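PDB 3RJA: carbohydrate oxidase from Microdochium nivale, which oxidises the C1 hydroxyl of mono-, oligo- and polysaccharides to lactones, passing the electrons through FAD to molecular oxygen and releasing hydrogen peroxide. Local coordinates for residues Y340-W353 with T401-V413. Numbering follows the deposited sequence.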
ATOM      1  N   TYR A 340      -1.356 -22.400 -13.940  1.00 19.21           N
ATOM      2  CA  TYR A 340      -0.076 -21.694 -13.917  1.00 17.91           C
ATOM      3  C   TYR A 340       0.667 -21.942 -12.611  1.00 17.35           C
ATOM      4  O   TYR A 340       1.859 -22.193 -12.604  1.00 16.71           O
ATOM      5  CB  TYR A 340      -0.353 -20.189 -14.083  1.00 18.57           C
ATOM      6  CG  TYR A 340       0.816 -19.369 -14.589  1.00 16.71           C
ATOM      7  CD1 TYR A 340       1.747 -18.816 -13.710  1.00 17.94           C
ATOM      8  CD2 TYR A 340       0.982 -19.144 -15.955  1.00 16.59           C
ATOM      9  CE1 TYR A 340       2.828 -18.047 -14.191  1.00 17.11           C
ATOM     10  CE2 TYR A 340       2.026 -18.371 -16.443  1.00 17.38           C
ATOM     11  CZ  TYR A 340       2.946 -17.826 -15.552  1.00 17.75           C
ATOM     12  OH  TYR A 340       3.990 -17.079 -16.044  1.00 19.30           O
ATOM     13  N   TYR A 341      -0.057 -21.874 -11.498  1.00 17.30           N
ATOM     14  CA  TYR A 341       0.496 -22.153 -10.165  1.00 17.06           C
ATOM     15  C   TYR A 341       1.334 -23.439 -10.213  1.00 19.35           C
ATOM     16  O   TYR A 341       2.517 -23.444  -9.812  1.00 18.55           O
ATOM     17  CB  TYR A 341      -0.676 -22.350  -9.206  1.00 13.97           C
ATOM     18  CG  TYR A 341      -0.406 -22.358  -7.729  1.00 13.80           C
ATOM     19  CD1 TYR A 341       0.903 -22.373  -7.193  1.00 12.53           C
ATOM     20  CD2 TYR A 341      -1.487 -22.356  -6.836  1.00 12.24           C
ATOM     21  CE1 TYR A 341       1.113 -22.383  -5.800  1.00 12.92           C
ATOM     22  CE2 TYR A 341      -1.281 -22.377  -5.465  1.00 13.06           C
ATOM     23  CZ  TYR A 341       0.004 -22.389  -4.945  1.00 12.61           C
ATOM     24  OH  TYR A 341       0.146 -22.358  -3.572  1.00 12.78           O
ATOM     25  N   PHE A 342       0.710 -24.517 -10.701  1.00 18.46           N
ATOM     26  CA  PHE A 342       1.322 -25.860 -10.669  1.00 20.42           C
ATOM     27  C   PHE A 342       2.266 -26.157 -11.834  1.00 18.43           C
ATOM     28  O   PHE A 342       3.309 -26.760 -11.617  1.00 15.87           O
ATOM     29  CB  PHE A 342       0.268 -26.978 -10.484  1.00 19.34           C
ATOM     30  CG  PHE A 342      -0.237 -27.086  -9.073  1.00 20.21           C
ATOM     31  CD1 PHE A 342      -1.258 -26.239  -8.618  1.00 20.93           C
ATOM     32  CD2 PHE A 342       0.329 -27.991  -8.181  1.00 20.69           C
ATOM     33  CE1 PHE A 342      -1.711 -26.301  -7.295  1.00 21.16           C
ATOM     34  CE2 PHE A 342      -0.123 -28.065  -6.843  1.00 21.35           C
ATOM     35  CZ  PHE A 342      -1.151 -27.224  -6.407  1.00 20.09           C
ATOM     36  N   ASP A 343       1.903 -25.735 -13.046  1.00 17.70           N
ATOM     37  CA  ASP A 343       2.720 -26.022 -14.233  1.00 20.22           C
ATOM     38  C   ASP A 343       3.888 -25.040 -14.461  1.00 20.54           C
ATOM     39  O   ASP A 343       4.894 -25.414 -15.079  1.00 19.06           O
ATOM     40  CB  ASP A 343       1.855 -26.079 -15.494  1.00 19.92           C
ATOM     41  CG  ASP A 343       0.689 -27.070 -15.359  1.00 22.53           C
ATOM     42  OD1 ASP A 343       0.756 -27.975 -14.497  1.00 22.85           O
ATOM     43  OD2 ASP A 343      -0.297 -26.923 -16.101  1.00 21.36           O
ATOM     44  N   VAL A 344       3.751 -23.799 -13.973  1.00 19.89           N
ATOM     45  CA  VAL A 344       4.832 -22.785 -14.095  1.00 18.66           C
ATOM     46  C   VAL A 344       5.429 -22.383 -12.732  1.00 19.66           C
ATOM     47  O   VAL A 344       6.584 -22.716 -12.415  1.00 19.74           O
ATOM     48  CB  VAL A 344       4.366 -21.536 -14.905  1.00 18.13           C
ATOM     49  CG1 VAL A 344       5.529 -20.558 -15.091  1.00 17.26           C
ATOM     50  CG2 VAL A 344       3.798 -21.959 -16.308  1.00 17.96           C
ATOM     51  N   SER A 345       4.633 -21.697 -11.918  1.00 17.62           N
ATOM     52  CA  SER A 345       5.139 -21.099 -10.679  1.00 17.50           C
ATOM     53  C   SER A 345       5.922 -22.037  -9.775  1.00 16.36           C
ATOM     54  O   SER A 345       7.017 -21.679  -9.319  1.00 15.21           O
ATOM     55  CB  SER A 345       4.019 -20.382  -9.899  1.00 16.76           C
ATOM     56  OG  SER A 345       3.225 -19.632 -10.792  1.00 17.92           O
ATOM     57  N   ASN A 346       5.363 -23.213  -9.493  1.00 16.20           N
ATOM     58  CA  ASN A 346       6.014 -24.172  -8.575  1.00 18.67           C
ATOM     59  C   ASN A 346       7.324 -24.774  -9.134  1.00 17.49           C
ATOM     60  O   ASN A 346       8.099 -25.403  -8.401  1.00 16.81           O
ATOM     61  CB  ASN A 346       5.027 -25.273  -8.085  1.00 18.53           C
ATOM     62  CG  ASN A 346       3.950 -24.729  -7.117  1.00 21.51           C
ATOM     63  OD1 ASN A 346       3.936 -23.540  -6.750  1.00 20.57           O
ATOM     64  ND2 ASN A 346       3.018 -25.608  -6.720  1.00 23.66           N
ATOM     65  N   LYS A 347       7.582 -24.526 -10.413  1.00 19.05           N
ATOM     66  CA  LYS A 347       8.829 -24.955 -11.075  1.00 22.03           C
ATOM     67  C   LYS A 347       9.831 -23.792 -11.197  1.00 22.84           C
ATOM     68  O   LYS A 347      10.966 -23.967 -11.676  1.00 20.15           O
ATOM     69  CB  LYS A 347       8.530 -25.547 -12.459  1.00 21.75           C
ATOM     70  CG  LYS A 347       7.770 -26.876 -12.404  1.00 26.19           C
ATOM     71  CD  LYS A 347       7.452 -27.391 -13.813  1.00 29.30           C
ATOM     72  CE  LYS A 347       6.202 -28.288 -13.855  1.00 34.44           C
ATOM     73  NZ  LYS A 347       5.494 -28.225 -15.206  1.00 32.06           N
ATOM     74  N   VAL A 348       9.405 -22.599 -10.779  1.00 20.96           N
ATOM     75  CA  VAL A 348      10.319 -21.460 -10.725  1.00 20.07           C
ATOM     76  C   VAL A 348      11.092 -21.552  -9.417  1.00 18.14           C
ATOM     77  O   VAL A 348      10.549 -21.297  -8.335  1.00 18.37           O
ATOM     78  CB  VAL A 348       9.607 -20.094 -10.854  1.00 18.79           C
ATOM     79  CG1 VAL A 348      10.631 -18.958 -10.709  1.00 21.00           C
ATOM     80  CG2 VAL A 348       8.934 -19.969 -12.208  1.00 17.69           C
ATOM     81  N   LYS A 349      12.368 -21.902  -9.518  1.00 20.34           N
ATOM     82  CA  LYS A 349      13.168 -22.175  -8.325  1.00 22.03           C
ATOM     83  C   LYS A 349      14.401 -21.297  -8.211  1.00 22.04           C
ATOM     84  O   LYS A 349      15.106 -21.334  -7.194  1.00 25.20           O
ATOM     85  CB  LYS A 349      13.591 -23.659  -8.289  1.00 25.30           C
ATOM     86  CG  LYS A 349      12.430 -24.662  -8.459  1.00 30.53           C
ATOM     87  CD  LYS A 349      11.468 -24.712  -7.229  1.00 31.65           C
ATOM     88  CE  LYS A 349      12.147 -25.310  -5.978  1.00 38.68           C
ATOM     89  NZ  LYS A 349      11.237 -25.393  -4.772  1.00 40.19           N
ATOM     90  N   ASP A 350      14.689 -20.528  -9.249  1.00 22.37           N
ATOM     91  CA  ASP A 350      15.912 -19.735  -9.261  1.00 22.77           C
ATOM     92  C   ASP A 350      15.830 -18.456  -8.420  1.00 23.50           C
ATOM     93  O   ASP A 350      16.871 -17.824  -8.145  1.00 20.06           O
ATOM     94  CB  ASP A 350      16.383 -19.432 -10.691  1.00 24.78           C
ATOM     95  CG  ASP A 350      15.419 -18.569 -11.456  1.00 29.66           C
ATOM     96  OD1 ASP A 350      14.184 -18.753 -11.341  1.00 31.94           O
ATOM     97  OD2 ASP A 350      15.903 -17.697 -12.207  1.00 37.41           O
ATOM     98  N   ARG A 351      14.623 -18.082  -7.978  1.00 17.33           N
ATOM     99  CA  ARG A 351      14.523 -16.969  -7.031  1.00 17.44           C
ATOM    100  C   ARG A 351      13.294 -17.130  -6.103  1.00 16.46           C
ATOM    101  O   ARG A 351      12.451 -17.981  -6.352  1.00 17.14           O
ATOM    102  CB  ARG A 351      14.506 -15.625  -7.788  1.00 14.29           C
ATOM    103  CG  ARG A 351      13.176 -15.320  -8.454  1.00 13.03           C
ATOM    104  CD  ARG A 351      12.972 -16.136  -9.712  1.00 12.18           C
ATOM    105  NE  ARG A 351      12.042 -15.452 -10.595  1.00 12.24           N
ATOM    106  CZ  ARG A 351      11.885 -15.721 -11.882  1.00 13.02           C
ATOM    107  NH1 ARG A 351      11.005 -15.021 -12.572  1.00 11.19           N
ATOM    108  NH2 ARG A 351      12.626 -16.683 -12.483  1.00 12.55           N
ATOM    109  N   PHE A 352      13.221 -16.327  -5.045  1.00 15.35           N
ATOM    110  CA  PHE A 352      12.051 -16.316  -4.159  1.00 16.72           C
ATOM    111  C   PHE A 352      10.843 -15.638  -4.845  1.00 17.32           C
ATOM    112  O   PHE A 352      10.991 -14.616  -5.539  1.00 18.05           O
ATOM    113  CB  PHE A 352      12.400 -15.580  -2.874  1.00 16.38           C
ATOM    114  CG  PHE A 352      11.267 -15.462  -1.908  1.00 16.26           C
ATOM    115  CD1 PHE A 352      10.692 -16.590  -1.344  1.00 16.61           C
ATOM    116  CD2 PHE A 352      10.765 -14.199  -1.553  1.00 17.40           C
ATOM    117  CE1 PHE A 352       9.628 -16.480  -0.447  1.00 17.68           C
ATOM    118  CE2 PHE A 352       9.698 -14.064  -0.644  1.00 16.73           C
ATOM    119  CZ  PHE A 352       9.133 -15.209  -0.088  1.00 17.10           C
ATOM    120  N   TRP A 353       9.663 -16.222  -4.686  1.00 15.80           N
ATOM    121  CA  TRP A 353       8.441 -15.569  -5.142  1.00 15.97           C
ATOM    122  C   TRP A 353       7.341 -15.903  -4.154  1.00 17.02           C
ATOM    123  O   TRP A 353       7.426 -16.924  -3.463  1.00 16.81           O
ATOM    124  CB  TRP A 353       8.038 -15.961  -6.582  1.00 14.59           C
ATOM    125  CG  TRP A 353       7.735 -17.440  -6.792  1.00 15.79           C
ATOM    126  CD1 TRP A 353       8.579 -18.389  -7.348  1.00 16.14           C
ATOM    127  CD2 TRP A 353       6.514 -18.140  -6.473  1.00 15.67           C
ATOM    128  NE1 TRP A 353       7.961 -19.618  -7.372  1.00 16.01           N
ATOM    129  CE2 TRP A 353       6.703 -19.506  -6.835  1.00 16.25           C
ATOM    130  CE3 TRP A 353       5.288 -17.752  -5.901  1.00 16.05           C
ATOM    131  CZ2 TRP A 353       5.694 -20.486  -6.668  1.00 15.64           C
ATOM    132  CZ3 TRP A 353       4.293 -18.724  -5.711  1.00 16.26           C
ATOM    133  CH2 TRP A 353       4.511 -20.083  -6.083  1.00 16.02           C
ATOM    134  N   THR A 401      14.367 -11.378 -18.898  1.00 28.07           N
ATOM    135  CA  THR A 401      13.373 -12.416 -19.245  1.00 27.01           C
ATOM    136  C   THR A 401      12.421 -12.803 -18.101  1.00 25.75           C
ATOM    137  O   THR A 401      11.331 -13.338 -18.359  1.00 22.90           O
ATOM    138  CB  THR A 401      14.035 -13.682 -19.824  1.00 30.02           C
ATOM    139  OG1 THR A 401      15.169 -14.070 -19.018  1.00 31.93           O
ATOM    140  CG2 THR A 401      14.481 -13.412 -21.261  1.00 33.17           C
ATOM    141  N   SER A 402      12.800 -12.487 -16.858  1.00 23.78           N
ATOM    142  CA  SER A 402      11.991 -12.875 -15.671  1.00 20.83           C
ATOM    143  C   SER A 402      10.585 -12.232 -15.582  1.00 18.82           C
ATOM    144  O   SER A 402       9.659 -12.816 -14.987  1.00 16.49           O
ATOM    145  CB  SER A 402      12.793 -12.682 -14.382  1.00 20.46           C
ATOM    146  OG  SER A 402      13.934 -13.536 -14.413  1.00 22.58           O
ATOM    147  N   PHE A 403      10.407 -11.062 -16.194  1.00 20.44           N
ATOM    148  CA  PHE A 403       9.125 -10.339 -16.111  1.00 20.46           C
ATOM    149  C   PHE A 403       7.960 -11.217 -16.582  1.00 22.20           C
ATOM    150  O   PHE A 403       6.863 -11.165 -16.024  1.00 19.07           O
ATOM    151  CB  PHE A 403       9.131  -9.043 -16.936  1.00 21.12           C
ATOM    152  CG  PHE A 403      10.142  -8.020 -16.463  1.00 19.93           C
ATOM    153  CD1 PHE A 403       9.969  -7.365 -15.262  1.00 17.26           C
ATOM    154  CD2 PHE A 403      11.268  -7.735 -17.230  1.00 20.40           C
ATOM    155  CE1 PHE A 403      10.893  -6.451 -14.814  1.00 20.31           C
ATOM    156  CE2 PHE A 403      12.217  -6.788 -16.802  1.00 23.39           C
ATOM    157  CZ  PHE A 403      12.032  -6.147 -15.574  1.00 21.04           C
ATOM    158  N   LYS A 404       8.219 -12.043 -17.588  1.00 22.61           N
ATOM    159  CA  LYS A 404       7.157 -12.859 -18.178  1.00 24.36           C
ATOM    160  C   LYS A 404       6.514 -13.829 -17.153  1.00 21.32           C
ATOM    161  O   LYS A 404       5.368 -14.201 -17.320  1.00 19.69           O
ATOM    162  CB  LYS A 404       7.626 -13.560 -19.465  1.00 26.53           C
ATOM    163  CG  LYS A 404       8.669 -14.636 -19.283  1.00 30.96           C
ATOM    164  CD  LYS A 404       9.117 -15.211 -20.650  1.00 36.00           C
ATOM    165  CE  LYS A 404       9.572 -16.683 -20.538  1.00 38.96           C
ATOM    166  NZ  LYS A 404      10.742 -16.891 -19.614  1.00 37.06           N
ATOM    167  N   PHE A 405       7.253 -14.184 -16.097  1.00 18.27           N
ATOM    168  CA  PHE A 405       6.739 -15.028 -15.019  1.00 16.36           C
ATOM    169  C   PHE A 405       5.497 -14.387 -14.360  1.00 16.53           C
ATOM    170  O   PHE A 405       4.382 -14.949 -14.465  1.00 15.63           O
ATOM    171  CB  PHE A 405       7.847 -15.349 -13.986  1.00 15.49           C
ATOM    172  CG  PHE A 405       7.336 -15.997 -12.712  1.00 16.80           C
ATOM    173  CD1 PHE A 405       6.408 -17.050 -12.756  1.00 17.15           C
ATOM    174  CD2 PHE A 405       7.806 -15.575 -11.470  1.00 14.78           C
ATOM    175  CE1 PHE A 405       5.909 -17.623 -11.552  1.00 17.37           C
ATOM    176  CE2 PHE A 405       7.340 -16.154 -10.305  1.00 16.42           C
ATOM    177  CZ  PHE A 405       6.384 -17.179 -10.341  1.00 14.66           C
ATOM    178  N   LEU A 406       5.649 -13.217 -13.715  1.00 13.39           N
ATOM    179  CA  LEU A 406       4.451 -12.583 -13.128  1.00 13.24           C
ATOM    180  C   LEU A 406       3.460 -12.126 -14.206  1.00 13.09           C
ATOM    181  O   LEU A 406       2.255 -12.248 -14.016  1.00 13.89           O
ATOM    182  CB  LEU A 406       4.789 -11.456 -12.146  1.00 12.91           C
ATOM    183  CG  LEU A 406       5.604 -11.842 -10.886  1.00 12.79           C
ATOM    184  CD1 LEU A 406       5.574 -10.720  -9.857  1.00 12.19           C
ATOM    185  CD2 LEU A 406       5.121 -13.132 -10.260  1.00 12.91           C
ATOM    186  N   ASP A 407       3.950 -11.634 -15.343  1.00 12.46           N
ATOM    187  CA  ASP A 407       3.051 -11.211 -16.419  1.00 14.94           C
ATOM    188  C   ASP A 407       2.113 -12.352 -16.826  1.00 16.86           C
ATOM    189  O   ASP A 407       0.911 -12.140 -17.036  1.00 18.29           O
ATOM    190  CB  ASP A 407       3.848 -10.768 -17.664  1.00 14.65           C
ATOM    191  CG  ASP A 407       4.481  -9.382 -17.516  1.00 15.76           C
ATOM    192  OD1 ASP A 407       4.228  -8.667 -16.503  1.00 12.89           O
ATOM    193  OD2 ASP A 407       5.216  -8.997 -18.463  1.00 15.18           O
ATOM    194  N   GLY A 408       2.671 -13.562 -16.946  1.00 16.16           N
ATOM    195  CA  GLY A 408       1.882 -14.717 -17.364  1.00 17.54           C
ATOM    196  C   GLY A 408       0.861 -15.132 -16.315  1.00 16.68           C
ATOM    197  O   GLY A 408      -0.254 -15.518 -16.647  1.00 18.76           O
ATOM    198  N   TRP A 409       1.224 -15.038 -15.040  1.00 15.32           N
ATOM    199  CA  TRP A 409       0.277 -15.410 -13.992  1.00 15.37           C
ATOM    200  C   TRP A 409      -0.912 -14.456 -13.986  1.00 15.19           C
ATOM    201  O   TRP A 409      -2.047 -14.889 -13.863  1.00 15.28           O
ATOM    202  CB  TRP A 409       0.945 -15.436 -12.615  1.00 14.08           C
ATOM    203  CG  TRP A 409       0.426 -16.516 -11.690  1.00 12.43           C
ATOM    204  CD1 TRP A 409      -0.763 -17.226 -11.794  1.00 12.81           C
ATOM    205  CD2 TRP A 409       1.062 -16.982 -10.511  1.00 12.02           C
ATOM    206  NE1 TRP A 409      -0.873 -18.112 -10.751  1.00 12.25           N
ATOM    207  CE2 TRP A 409       0.231 -17.978  -9.947  1.00 12.30           C
ATOM    208  CE3 TRP A 409       2.277 -16.670  -9.877  1.00 11.80           C
ATOM    209  CZ2 TRP A 409       0.579 -18.658  -8.794  1.00 11.96           C
ATOM    210  CZ3 TRP A 409       2.599 -17.320  -8.724  1.00 11.13           C
ATOM    211  CH2 TRP A 409       1.758 -18.313  -8.193  1.00 11.75           C
ATOM    212  N   VAL A 410      -0.638 -13.154 -14.124  1.00 16.11           N
ATOM    213  CA  VAL A 410      -1.679 -12.138 -14.105  1.00 15.24           C
ATOM    214  C   VAL A 410      -2.552 -12.299 -15.359  1.00 16.58           C
ATOM    215  O   VAL A 410      -3.776 -12.202 -15.296  1.00 15.98           O
ATOM    216  CB  VAL A 410      -1.060 -10.708 -14.038  1.00 15.64           C
ATOM    217  CG1 VAL A 410      -2.062  -9.643 -14.501  1.00 15.51           C
ATOM    218  CG2 VAL A 410      -0.547 -10.402 -12.616  1.00 14.59           C
ATOM    219  N   ASN A 411      -1.903 -12.560 -16.494  1.00 18.77           N
ATOM    220  CA  ASN A 411      -2.612 -12.776 -17.752  1.00 19.64           C
ATOM    221  C   ASN A 411      -3.510 -14.014 -17.648  1.00 18.47           C
ATOM    222  O   ASN A 411      -4.629 -14.030 -18.182  1.00 16.18           O
ATOM    223  CB  ASN A 411      -1.619 -12.913 -18.917  1.00 21.65           C
ATOM    224  CG  ASN A 411      -2.260 -13.522 -20.160  1.00 29.62           C
ATOM    225  OD1 ASN A 411      -2.967 -12.838 -20.908  1.00 30.92           O
ATOM    226  ND2 ASN A 411      -2.018 -14.828 -20.383  1.00 33.63           N
ATOM    227  N   SER A 412      -3.026 -15.033 -16.932  1.00 19.10           N
ATOM    228  CA  SER A 412      -3.833 -16.243 -16.715  1.00 19.06           C
ATOM    229  C   SER A 412      -5.204 -15.894 -16.134  1.00 19.41           C
ATOM    230  O   SER A 412      -6.193 -16.520 -16.506  1.00 19.93           O
ATOM    231  CB  SER A 412      -3.102 -17.295 -15.861  1.00 16.33           C
ATOM    232  OG  SER A 412      -3.335 -17.105 -14.476  1.00 18.05           O
ATOM    233  N   VAL A 413      -5.270 -14.884 -15.249  1.00 17.74           N
ATOM    234  CA  VAL A 413      -6.545 -14.471 -14.653  1.00 15.67           C
ATOM    235  C   VAL A 413      -7.315 -13.510 -15.561  1.00 16.83           C
ATOM    236  O   VAL A 413      -8.520 -13.687 -15.776  1.00 16.61           O
ATOM    237  CB  VAL A 413      -6.365 -13.853 -13.216  1.00 15.96           C
ATOM    238  CG1 VAL A 413      -7.677 -13.269 -12.675  1.00 14.79           C
ATOM    239  CG2 VAL A 413      -5.831 -14.870 -12.249  1.00 15.68           C
TER
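Tyr340 lies as a knob in a hole formed by Phe405, Gly408, Trp409 and Ser412, its ring laid on the helix backbone with Trp409 N over one face and its own neighbour Val344 over the other. With CG anti to the backbone N (chi1 -158°), the ring reaches along helix 403-413 until Tyr340 OH stands 2.7 Å from Phe405 O, a weak hydrogen bond at most. The same OH passes 3.4 Å from Gly408 CA, where a beta carbon would collide with it. Nearer its root, the Tyr340 ring makes an offset stack on the five-membered ring of Trp409, Tyr340 CD1 3.3 Å from Trp409 CG and the planes 28° apart. Ser345 covers the same indole face, its CB 3.8 Å from the centroid of the six-membered ring in a CH-pi contact and its OG 3.2 Å from Trp409 CZ3.

Phe405 fills the space next to Trp409. Its edge meets the face of the Trp353 five-membered ring, centroids 5.0 Å apart, while Val348 CG2 lies over one of its own faces and Leu406 CD2 over the other. The edge of Trp409 also turns to the face of Trp353, planes at 79°.

Outward of these rings, Trp353 NE1 gives a bent hydrogen bond to Val348 O (3.2 Å), lying in the indole plane, and Trp409 NE1 donates to Phe337 O. With alanine at Trp409, Tyr340 would probably lose its stacking partner, Phe337 O its indole donor, and a gap would open against Ser345 and Trp353. Beside Phe405, Arg351 NH1 comes within 3.4 Å of Phe405 CD2, its guanidinium steered by salt bridges to Asp350 and Asp390. Tyr340, Tyr341, Trp353, Phe405 and Trp409 form an aromatic cluster joining near-antiparallel helices 332-345 and 403-414 beside the antiparallel sheet whose strand 352-359 contributes Phe354 and Gln356 to the sugar-analogue pocket.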